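Local atomic coordinates of DNA polymerase beta (Leishmania infantum, PDB entry 4P4P), a protein that catalyses the addition of deoxyribonucleotides to DNA as a family X polymerase and probably takes part in base excision repair. Residues A[116-121]-A[132-137]; A[196-201]-A[273-278]; A[245-250]-A[267-272]. All coordinates share one frame; numbering follows the deposited sequence.

In the fold
From the N terminus, interaction 1 comes first and stays within the fingers: it closes the ten-residue excursion through helix 124-130, bringing the loop before helix 139-146 back to the end of helix 109-119. Interaction 2 opens next, on strand 193-203 of the palm. Before strand 270-277 completes it, the chain passes through helix 219-229 and then strand 243-248, whose end starts interaction 3; that contact is closed first, at 267-272, and so sits wholly within the span of interaction 2. Strand 270-277 serves both, lying between 193-203 and 243-248 in one sheet. Interaction 1 stands apart, its centre about 33 Å from that of interaction 2.

Interaction 1. Residues A[116-121]-A[132-137]; sequences FDREGI and DSIPSL
I121 and I134 meet end to end across the apolar side of this contact, the CD1 methyl of I121 resting 3.7 Å from CD1 of I134. Both isoleucines are buried. I121 also packs on L101 of helix 94-101 and on E126 and L127 of helix 124-130. Next to this pair the carboxylate arm of E119 and the side chain of I134 slide past one another in opposite directions. The bend of E119 at chi2 (-71°) turns its acid group along the isoleucine: OE1 comes within 3.9 Å of I134 CG1, and OE2 is equally far from the branch methyl CG2. These are van der Waals approaches, and E119 OE2 also forms a salt bridge of 2.6 Å with NH2 of R118. Both segments belong to the fingers domain of the polymerase. Helix 109-119 gives out at G120, which has a positive phi (70°), and the chain then turns to place I121 against the loop after helix 124-130. That loop makes a type I beta turn from I134 to L137, with a weak hydrogen bond from L137 N to I134 O, and R142 of the following helix also donates to I134 O. Away from the I121-I134 methyl pair the contact thins out among more exposed residues. The guanidinium of R118, brought round by a bend at chi3 (37°), has I134 CG2 at its edge, 4.2 Å from NH2. The same NH2 lies obliquely 3.3 Å from OG of S136, in the turn. Its other terminal nitrogen, NH1, makes a weak hydrogen bond back to A114 O in the preceding turn of the helix.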
loop_
_atom_site.group_PDB
_atom_site.type_symbol
_atom_site.label_atom_id
_atom_site.label_comp_id
_atom_site.label_asym_id
_atom_site.label_seq_id
_atom_site.Cartn_x
_atom_site.Cartn_y
_atom_site.Cartn_z
ATOM N N PHE A 116 -1.459 15.664 23.636
ATOM C CA PHE A 116 -0.872 16.813 24.294
ATOM C C PHE A 116 -1.903 17.499 25.206
ATOM O O PHE A 116 -1.725 17.549 26.428
ATOM C CB PHE A 116 -0.335 17.785 23.249
ATOM C CG PHE A 116 0.491 18.893 23.827
ATOM C CD1 PHE A 116 -0.104 20.075 24.246
ATOM C CD2 PHE A 116 1.866 18.756 23.953
ATOM C CE1 PHE A 116 0.658 21.097 24.783
ATOM C CE2 PHE A 116 2.633 19.773 24.490
ATOM C CZ PHE A 116 2.030 20.946 24.906
ATOM N N ASP A 117 -2.995 17.987 24.619
ATOM C CA ASP A 117 -4.015 18.733 25.371
ATOM C C ASP A 117 -4.690 17.936 26.489
ATOM O O ASP A 117 -4.640 18.326 27.659
ATOM C CB ASP A 117 -5.073 19.292 24.419
ATOM C CG ASP A 117 -4.500 20.303 23.454
ATOM O OD1 ASP A 117 -3.537 20.995 23.846
ATOM O OD2 ASP A 117 -4.996 20.405 22.312
ATOM N N ARG A 118 -5.330 16.830 26.128
ATOM C CA ARG A 118 -6.095 16.045 27.089
ATOM C C ARG A 118 -5.204 15.264 28.052
ATOM O O ARG A 118 -5.518 15.133 29.236
ATOM C CB ARG A 118 -7.025 15.070 26.365
ATOM C CG ARG A 118 -8.054 15.723 25.455
ATOM C CD ARG A 118 -8.636 14.713 24.466
ATOM N NE ARG A 118 -8.807 13.386 25.061
ATOM C CZ ARG A 118 -7.961 12.369 24.890
ATOM N NH1 ARG A 118 -6.879 12.520 24.138
ATOM N NH2 ARG A 118 -8.199 11.200 25.471
ATOM N N GLU A 119 -4.095 14.739 27.551
ATOM C CA GLU A 119 -3.325 13.791 28.342
ATOM C C GLU A 119 -2.005 14.373 28.854
ATOM O O GLU A 119 -1.379 13.806 29.755
ATOM C CB GLU A 119 -3.092 12.513 27.533
ATOM C CG GLU A 119 -4.358 11.982 26.861
ATOM C CD GLU A 119 -5.354 11.402 27.853
ATOM O OE1 GLU A 119 -4.942 11.085 28.989
ATOM O OE2 GLU A 119 -6.549 11.261 27.500
ATOM N N GLY A 120 -1.591 15.505 28.288
ATOM C CA GLY A 120 -0.362 16.155 28.711
ATOM C C GLY A 120 0.861 15.352 28.309
ATOM O O GLY A 120 1.866 15.316 29.020
ATOM N N ILE A 121 0.776 14.707 27.154
ATOM C CA ILE A 121 1.867 13.877 26.655
ATOM C C ILE A 121 2.720 14.628 25.650
ATOM O O ILE A 121 2.200 15.159 24.669
ATOM C CB ILE A 121 1.325 12.574 26.044
ATOM C CG1 ILE A 121 0.740 11.706 27.163
ATOM C CG2 ILE A 121 2.420 11.836 25.264
ATOM C CD1 ILE A 121 0.049 10.460 26.675
ATOM N N ASP A 132 -1.834 2.074 27.594
ATOM C CA ASP A 132 -2.842 1.180 28.150
ATOM C C ASP A 132 -3.862 1.845 29.070
ATOM O O ASP A 132 -4.903 1.258 29.355
ATOM C CB ASP A 132 -2.181 0.019 28.893
ATOM C CG ASP A 132 -1.450 -0.922 27.967
ATOM O OD1 ASP A 132 -1.575 -0.763 26.734
ATOM O OD2 ASP A 132 -0.755 -1.829 28.470
ATOM N N SER A 133 -3.578 3.057 29.535
ATOM C CA SER A 133 -4.476 3.714 30.484
ATOM C C SER A 133 -5.235 4.879 29.848
ATOM O O SER A 133 -5.926 5.638 30.536
ATOM C CB SER A 133 -3.716 4.172 31.736
ATOM O OG SER A 133 -2.984 5.362 31.488
ATOM N N ILE A 134 -5.091 5.014 28.532
ATOM C CA ILE A 134 -5.875 5.966 27.752
ATOM C C ILE A 134 -6.891 5.168 26.930
ATOM O O ILE A 134 -6.582 4.691 25.840
ATOM C CB ILE A 134 -4.981 6.790 26.807
ATOM C CG1 ILE A 134 -3.907 7.542 27.599
ATOM C CG2 ILE A 134 -5.803 7.760 25.987
ATOM C CD1 ILE A 134 -2.852 8.197 26.722
ATOM N N PRO A 135 -8.108 5.003 27.466
ATOM C CA PRO A 135 -9.147 4.142 26.882
ATOM C C PRO A 135 -9.597 4.534 25.469
ATOM O O PRO A 135 -10.137 3.684 24.763
ATOM C CB PRO A 135 -10.310 4.282 27.873
ATOM C CG PRO A 135 -9.652 4.619 29.164
ATOM C CD PRO A 135 -8.505 5.518 28.788
ATOM N N SER A 136 -9.358 5.778 25.066
ATOM C CA SER A 136 -9.831 6.291 23.782
ATOM C C SER A 136 -8.940 5.978 22.563
ATOM O O SER A 136 -9.245 6.408 21.447
ATOM C CB SER A 136 -9.984 7.806 23.867
ATOM O OG SER A 136 -8.712 8.434 23.839
ATOM N N LEU A 137 -7.831 5.274 22.762
ATOM C CA LEU A 137 -6.953 4.978 21.633
ATOM C C LEU A 137 -7.608 3.911 20.753
ATOM O O LEU A 137 -8.290 3.022 21.254
ATOM C CB LEU A 137 -5.579 4.498 22.113
ATOM C CG LEU A 137 -4.750 5.397 23.032
ATOM C CD1 LEU A 137 -3.406 4.742 23.316
ATOM C CD2 LEU A 137 -4.562 6.766 22.418
#

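Interaction 2. Residues A[196-201]-A[273-278]; sequences DVDAIL and DIRLIE. With nucleotides of chain B.
The guanidinium of R275 gathers its partners around the edge: D198 OD1, the OP1 oxygen of DT7 of chain B, a bridging water and sugar atoms of DC6 of chain B all lie near its plane. The D198 carboxylate is turned steeply against it, the two planes 77° apart, and the salt bridge from D198 OD1 to R275 NH1 is 3.5 Å long. The water tightens this link, donating to D198 OD1 and to A199 O and accepting from R275 NH1 at 2.9 Å. Both terminal nitrogens of the arginine also reach OP1 of DT7, through weak hydrogen bonds. The chain of R275 is extended from CG to NE (chi3 180°), which lifts its charge off the sheet, toward the phosphate of DT7 and the sugar of DC6. D273 OD2 forms a long salt bridge of 4.0 Å with R275 NH2, while D273 OD1 is paired with R271. D196 OD2 stands 4.0 Å from D273 OD2, and the side chain of R271 touches D196 as well. Beneath these groups, strands 197-201 and 273-277 run parallel and cross at -22°, joined by five backbone hydrogen bonds that alternate in direction from D273 N to V197 O through to I277 N to L201 O. D198, D273, I200 and R275 project from one face, where I200 CG2 meets I277 CG1 at 3.9 Å, beside helix 282-290. On the other face, L201 CD2 packs 4.0 Å from CD1 of L276, and I274 turns to helix 219-229. D196 and D198 belong to the magnesium-binding site, and their spacing in the chain, with V197 between them and D273 on the parallel neighbour, is consistent with the aspartate triad of the family X polymerase palm.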
loop_
_atom_site.group_PDB
_atom_site.type_symbol
_atom_site.label_atom_id
_atom_site.label_comp_id
_atom_site.label_asym_id
_atom_site.label_seq_id
_atom_site.Cartn_x
_atom_site.Cartn_y
_atom_site.Cartn_z
ATOM N N ASP A 196 9.205 -1.710 5.052
ATOM C CA ASP A 196 8.117 -2.679 5.094
ATOM C C ASP A 196 8.131 -3.666 3.938
ATOM O O ASP A 196 9.018 -3.636 3.088
ATOM C CB ASP A 196 6.743 -1.989 5.184
ATOM C CG ASP A 196 6.387 -1.208 3.919
ATOM O OD1 ASP A 196 7.160 -1.269 2.941
ATOM O OD2 ASP A 196 5.327 -0.543 3.905
ATOM N N VAL A 197 7.148 -4.562 3.957
ATOM C CA VAL A 197 6.932 -5.544 2.906
ATOM C C VAL A 197 5.655 -5.156 2.182
ATOM O O VAL A 197 4.563 -5.159 2.761
ATOM C CB VAL A 197 6.781 -6.951 3.472
ATOM C CG1 VAL A 197 6.598 -7.946 2.337
ATOM C CG2 VAL A 197 7.997 -7.310 4.333
ATOM N N ASP A 198 5.798 -4.806 0.912
ATOM C CA ASP A 198 4.719 -4.152 0.184
ATOM C C ASP A 198 4.347 -5.033 -1.014
ATOM O O ASP A 198 5.034 -5.058 -2.037
ATOM C CB ASP A 198 5.182 -2.722 -0.150
ATOM C CG ASP A 198 4.570 -2.151 -1.406
ATOM O OD1 ASP A 198 3.449 -2.537 -1.792
ATOM O OD2 ASP A 198 5.226 -1.264 -1.993
ATOM N N ALA A 199 3.263 -5.787 -0.856
ATOM C CA ALA A 199 2.936 -6.871 -1.784
ATOM C C ALA A 199 1.703 -6.630 -2.651
ATOM O O ALA A 199 0.707 -6.068 -2.200
ATOM C CB ALA A 199 2.772 -8.181 -1.023
ATOM N N ILE A 200 1.777 -7.076 -3.901
ATOM C CA ILE A 200 0.606 -7.091 -4.765
ATOM C C ILE A 200 0.105 -8.517 -4.971
ATOM O O ILE A 200 0.859 -9.409 -5.345
ATOM C CB ILE A 200 0.906 -6.465 -6.144
ATOM C CG1 ILE A 200 1.130 -4.958 -6.010
ATOM C CG2 ILE A 200 -0.233 -6.736 -7.109
ATOM C CD1 ILE A 200 1.795 -4.348 -7.234
ATOM N N LEU A 201 -1.175 -8.726 -4.704
ATOM C CA LEU A 201 -1.819 -9.998 -4.988
ATOM C C LEU A 201 -2.703 -9.808 -6.209
ATOM O O LEU A 201 -3.504 -8.868 -6.264
ATOM C CB LEU A 201 -2.667 -10.441 -3.793
ATOM C CG LEU A 201 -3.474 -11.727 -3.965
ATOM C CD1 LEU A 201 -2.547 -12.909 -4.116
ATOM C CD2 LEU A 201 -4.429 -11.934 -2.800
ATOM N N ASP A 273 2.083 -4.836 3.931
ATOM C CA ASP A 273 0.899 -4.385 3.224
ATOM C C ASP A 273 0.626 -5.362 2.093
ATOM O O ASP A 273 1.545 -5.824 1.425
ATOM C CB ASP A 273 1.088 -2.976 2.656
ATOM C CG ASP A 273 1.079 -1.902 3.726
ATOM O OD1 ASP A 273 0.748 -2.207 4.889
ATOM O OD2 ASP A 273 1.383 -0.739 3.397
ATOM N N ILE A 274 -0.640 -5.699 1.893
ATOM C CA ILE A 274 -1.014 -6.530 0.754
ATOM C C ILE A 274 -2.177 -5.870 0.049
ATOM O O ILE A 274 -3.214 -5.575 0.671
ATOM C CB ILE A 274 -1.428 -7.957 1.165
ATOM C CG1 ILE A 274 -0.358 -8.600 2.047
ATOM C CG2 ILE A 274 -1.679 -8.818 -0.074
ATOM C CD1 ILE A 274 -0.817 -9.912 2.718
ATOM N N ARG A 275 -1.999 -5.626 -1.248
ATOM C CA ARG A 275 -3.079 -5.081 -2.063
ATOM C C ARG A 275 -3.537 -6.073 -3.140
ATOM O O ARG A 275 -2.720 -6.661 -3.855
ATOM C CB ARG A 275 -2.666 -3.743 -2.675
ATOM C CG ARG A 275 -2.447 -2.650 -1.633
ATOM C CD ARG A 275 -1.843 -1.419 -2.267
ATOM N NE ARG A 275 -1.607 -0.328 -1.321
ATOM C CZ ARG A 275 -0.503 -0.199 -0.588
ATOM N NH1 ARG A 275 0.472 -1.104 -0.668
ATOM N NH2 ARG A 275 -0.375 0.837 0.222
ATOM N N LEU A 276 -4.852 -6.262 -3.215
ATOM C CA LEU A 276 -5.489 -7.123 -4.200
ATOM C C LEU A 276 -5.832 -6.291 -5.437
ATOM O O LEU A 276 -6.637 -5.371 -5.352
ATOM C CB LEU A 276 -6.774 -7.723 -3.615
ATOM C CG LEU A 276 -7.603 -8.546 -4.608
ATOM C CD1 LEU A 276 -6.776 -9.702 -5.162
ATOM C CD2 LEU A 276 -8.871 -9.063 -3.965
ATOM N N ILE A 277 -5.233 -6.642 -6.575
ATOM C CA ILE A 277 -5.268 -5.832 -7.791
ATOM C C ILE A 277 -5.737 -6.658 -8.999
ATOM O O ILE A 277 -5.283 -7.784 -9.195
ATOM C CB ILE A 277 -3.854 -5.271 -8.095
ATOM C CG1 ILE A 277 -3.371 -4.366 -6.955
ATOM C CG2 ILE A 277 -3.834 -4.536 -9.436
ATOM C CD1 ILE A 277 -4.233 -3.117 -6.732
ATOM N N GLU A 278 -6.657 -6.109 -9.790
ATOM C CA GLU A 278 -7.153 -6.784 -10.993
ATOM C C GLU A 278 -6.012 -7.002 -11.992
ATOM O O GLU A 278 -5.101 -6.182 -12.092
ATOM C CB GLU A 278 -8.277 -5.963 -11.662
ATOM C CG GLU A 278 -9.540 -5.747 -10.803
ATOM C CD GLU A 278 -10.462 -6.955 -10.795
ATOM O OE1 GLU A 278 -10.322 -7.810 -11.685
ATOM O OE2 GLU A 278 -11.315 -7.070 -9.887
ATOM P P DT B 7 4.097 1.557 1.300
ATOM O OP1 DT B 7 2.959 0.657 1.019
ATOM O OP2 DT B 7 5.405 0.979 1.692
ATOM O "O5'" DT B 7 4.378 2.503 0.032
ATOM C "C5'" DT B 7 4.715 1.894 -1.207
ATOM C "C4'" DT B 7 4.527 2.874 -2.343
ATOM O "O4'" DT B 7 3.370 3.710 -2.104
ATOM C "C3'" DT B 7 5.651 3.882 -2.513
ATOM O "O3'" DT B 7 6.723 3.248 -3.184
ATOM C "C2'" DT B 7 4.973 4.927 -3.383
ATOM C "C1'" DT B 7 3.510 4.839 -2.947
ATOM N N1 DT B 7 3.099 6.036 -2.196
ATOM C C2 DT B 7 2.279 6.922 -2.832
ATOM O O2 DT B 7 1.885 6.737 -3.964
ATOM N N3 DT B 7 1.939 8.014 -2.080
ATOM C C4 DT B 7 2.339 8.292 -0.784
ATOM O O4 DT B 7 1.984 9.313 -0.207
ATOM C C5 DT B 7 3.213 7.321 -0.176
ATOM C C7 DT B 7 3.730 7.523 1.225
ATOM C C6 DT B 7 3.550 6.251 -0.907
ATOM P P DC B 6 1.921 3.700 6.722
ATOM O OP1 DC B 6 2.470 2.424 7.223
ATOM O OP2 DC B 6 2.631 4.969 6.975
ATOM O "O5'" DC B 6 1.704 3.616 5.133
ATOM C "C5'" DC B 6 1.320 2.382 4.519
ATOM C "C4'" DC B 6 1.269 2.534 3.013
ATOM O "O4'" DC B 6 0.141 3.375 2.680
ATOM C "C3'" DC B 6 2.429 3.304 2.389
ATOM O "O3'" DC B 6 3.656 2.587 2.456
ATOM C "C2'" DC B 6 1.862 3.606 1.019
ATOM C "C1'" DC B 6 0.462 4.042 1.470
ATOM N N1 DC B 6 0.244 5.510 1.634
ATOM C C2 DC B 6 -0.297 6.157 0.528
ATOM O O2 DC B 6 -0.521 5.482 -0.486
ATOM N N3 DC B 6 -0.548 7.481 0.590
ATOM C C4 DC B 6 -0.283 8.169 1.693
ATOM N N4 DC B 6 -0.561 9.482 1.648
ATOM C C5 DC B 6 0.275 7.536 2.852
ATOM C C6 DC B 6 0.515 6.209 2.778
HETATM O O HOH W 1 1.080 -3.516 -2.163
#

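Interaction 3. Residues A[245-250]-A[267-272]; sequences MGMGRL and YKARRV. With nucleotides of chain B.
R271 clasps both strand and DNA: its NH1 donates to G246 O at 3.2 Å, in the carbonyl plane on a lone pair, while NH2 donates to OP1 of DC6 of chain B at 2.8 Å. Bends at chi2 (-80°) and chi3 fold the arginine back over the neighbouring strand. V272 N approaches the same G246 oxygen from above the carbonyl plane, so two donors grip it. R249 NH1 hydrogen-bonds straight to Y267 O, 2.9 Å away, and its NE pairs with E234. Strands 243-248 and 270-277 are antiparallel neighbours in the palm sheet, with G246-V272 and G248-R270 as hydrogen-bonded pairs and M247-R271 as the non-hydrogen-bonded pair between them. Beyond the strands, one water links L250 N to K268 O and another links L250 O to Y267 N. Packing flanks the strands on both faces. The M247 side chain crosses that of R271 at about a right angle, its SD 3.7 Å from R271 CD, and V272 CG2 lies 3.8 Å from the CA of G248. L250 spreads over one face of the Y267 ring, its CD1 making a CH-pi contact 4.1 Å from the Y267 centroid.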
loop_
_atom_site.group_PDB
_atom_site.type_symbol
_atom_site.label_atom_id
_atom_site.label_comp_id
_atom_site.label_asym_id
_atom_site.label_seq_id
_atom_site.Cartn_x
_atom_site.Cartn_y
_atom_site.Cartn_z
ATOM N N MET A 245 -3.220 -4.103 5.947
ATOM C CA MET A 245 -2.016 -3.544 6.578
ATOM C C MET A 245 -1.854 -4.174 7.958
ATOM O O MET A 245 -2.770 -4.126 8.769
ATOM C CB MET A 245 -2.126 -2.020 6.723
ATOM C CG MET A 245 -2.259 -1.282 5.389
ATOM S SD MET A 245 -2.032 0.510 5.507
ATOM C CE MET A 245 -3.363 0.947 6.625
ATOM N N GLY A 246 -0.699 -4.770 8.230
ATOM C CA GLY A 246 -0.476 -5.355 9.543
ATOM C C GLY A 246 0.972 -5.682 9.843
ATOM O O GLY A 246 1.892 -5.075 9.281
ATOM N N MET A 247 1.174 -6.640 10.744
ATOM C CA MET A 247 2.518 -7.062 11.133
ATOM C C MET A 247 2.726 -8.520 10.786
ATOM O O MET A 247 1.877 -9.370 11.093
ATOM C CB MET A 247 2.754 -6.864 12.633
ATOM C CG MET A 247 2.490 -5.452 13.144
ATOM S SD MET A 247 3.579 -4.176 12.458
ATOM C CE MET A 247 5.205 -4.835 12.795
ATOM N N GLY A 248 3.849 -8.804 10.135
ATOM C CA GLY A 248 4.177 -10.154 9.735
ATOM C C GLY A 248 5.574 -10.521 10.185
ATOM O O GLY A 248 6.488 -9.699 10.142
ATOM N N ARG A 249 5.742 -11.769 10.605
ATOM C CA ARG A 249 7.022 -12.234 11.114
ATOM C C ARG A 249 7.347 -13.594 10.511
ATOM O O ARG A 249 6.571 -14.533 10.639
ATOM C CB ARG A 249 6.952 -12.343 12.644
ATOM C CG ARG A 249 8.288 -12.542 13.325
ATOM C CD ARG A 249 8.120 -13.050 14.760
ATOM N NE ARG A 249 7.252 -12.209 15.590
ATOM C CZ ARG A 249 7.694 -11.218 16.364
ATOM N NH1 ARG A 249 8.985 -10.930 16.400
ATOM N NH2 ARG A 249 6.850 -10.514 17.109
ATOM N N LEU A 250 8.487 -13.708 9.849
ATOM C CA LEU A 250 8.911 -15.008 9.342
ATOM C C LEU A 250 9.053 -16.002 10.498
ATOM O O LEU A 250 9.434 -15.615 11.600
ATOM C CB LEU A 250 10.249 -14.884 8.616
ATOM C CG LEU A 250 10.273 -14.092 7.311
ATOM C CD1 LEU A 250 11.713 -13.712 6.957
ATOM C CD2 LEU A 250 9.636 -14.917 6.201
ATOM N N TYR A 267 12.864 -13.952 14.029
ATOM C CA TYR A 267 12.805 -12.748 13.208
ATOM C C TYR A 267 12.014 -11.627 13.873
ATOM O O TYR A 267 11.139 -11.875 14.707
ATOM C CB TYR A 267 12.224 -13.065 11.828
ATOM C CG TYR A 267 13.162 -13.883 10.973
ATOM C CD1 TYR A 267 14.110 -13.266 10.170
ATOM C CD2 TYR A 267 13.111 -15.279 10.986
ATOM C CE1 TYR A 267 14.983 -14.014 9.393
ATOM C CE2 TYR A 267 13.974 -16.038 10.204
ATOM C CZ TYR A 267 14.907 -15.399 9.415
ATOM O OH TYR A 267 15.767 -16.142 8.645
ATOM N N LYS A 268 12.334 -10.387 13.514
ATOM C CA LYS A 268 11.506 -9.258 13.929
ATOM C C LYS A 268 10.165 -9.264 13.189
ATOM O O LYS A 268 10.061 -9.793 12.081
ATOM C CB LYS A 268 12.243 -7.943 13.672
ATOM C CG LYS A 268 13.437 -7.747 14.583
ATOM C CD LYS A 268 14.371 -6.681 14.056
ATOM C CE LYS A 268 15.751 -6.798 14.693
ATOM N NZ LYS A 268 16.673 -5.770 14.146
ATOM N N ALA A 269 9.140 -8.698 13.808
ATOM C CA ALA A 269 7.884 -8.465 13.109
ATOM C C ALA A 269 8.061 -7.272 12.189
ATOM O O ALA A 269 8.737 -6.302 12.540
ATOM C CB ALA A 269 6.763 -8.210 14.084
ATOM N N ARG A 270 7.427 -7.338 11.026
ATOM C CA ARG A 270 7.610 -6.336 9.988
ATOM C C ARG A 270 6.266 -5.806 9.533
ATOM O O ARG A 270 5.273 -6.535 9.514
ATOM C CB ARG A 270 8.323 -6.966 8.792
ATOM C CG ARG A 270 9.609 -7.718 9.155
ATOM C CD ARG A 270 10.573 -6.799 9.853
ATOM N NE ARG A 270 11.952 -7.245 9.734
ATOM C CZ ARG A 270 12.991 -6.520 10.126
ATOM N NH1 ARG A 270 12.791 -5.323 10.666
ATOM N NH2 ARG A 270 14.226 -6.990 9.979
ATOM N N ARG A 271 6.225 -4.536 9.166
ATOM C CA ARG A 271 5.035 -4.012 8.514
ATOM C C ARG A 271 4.836 -4.736 7.180
ATOM O O ARG A 271 5.751 -4.812 6.362
ATOM C CB ARG A 271 5.147 -2.506 8.315
ATOM C CG ARG A 271 4.841 -1.710 9.584
ATOM C CD ARG A 271 3.324 -1.589 9.796
ATOM N NE ARG A 271 2.728 -0.693 8.814
ATOM C CZ ARG A 271 2.044 -1.097 7.746
ATOM N NH1 ARG A 271 1.853 -2.392 7.534
ATOM N NH2 ARG A 271 1.538 -0.206 6.896
ATOM N N VAL A 272 3.647 -5.303 6.996
ATOM C CA VAL A 272 3.266 -5.947 5.746
ATOM C C VAL A 272 2.001 -5.299 5.169
ATOM O O VAL A 272 0.984 -5.192 5.840
ATOM C CB VAL A 272 3.030 -7.466 5.932
ATOM C CG1 VAL A 272 2.595 -8.098 4.618
ATOM C CG2 VAL A 272 4.306 -8.151 6.456
ATOM P P DC B 6 1.921 3.700 6.722
ATOM O OP1 DC B 6 2.470 2.424 7.223
ATOM O OP2 DC B 6 2.631 4.969 6.975
ATOM O "O5'" DC B 6 1.704 3.616 5.133
ATOM C "C5'" DC B 6 1.320 2.382 4.519
ATOM C "C4'" DC B 6 1.269 2.534 3.013
ATOM O "O4'" DC B 6 0.141 3.375 2.680
ATOM C "C3'" DC B 6 2.429 3.304 2.389
ATOM O "O3'" DC B 6 3.656 2.587 2.456
ATOM C "C2'" DC B 6 1.862 3.606 1.019
ATOM C "C1'" DC B 6 0.462 4.042 1.470
ATOM N N1 DC B 6 0.244 5.510 1.634
ATOM C C2 DC B 6 -0.297 6.157 0.528
ATOM O O2 DC B 6 -0.521 5.482 -0.486
ATOM N N3 DC B 6 -0.548 7.481 0.590
ATOM C C4 DC B 6 -0.283 8.169 1.693
ATOM N N4 DC B 6 -0.561 9.482 1.648
ATOM C C5 DC B 6 0.275 7.536 2.852
ATOM C C6 DC B 6 0.515 6.209 2.778
HETATM O O HOH W 2 10.099 -11.229 9.783
HETATM O O HOH W 3 10.727 -16.014 13.933
#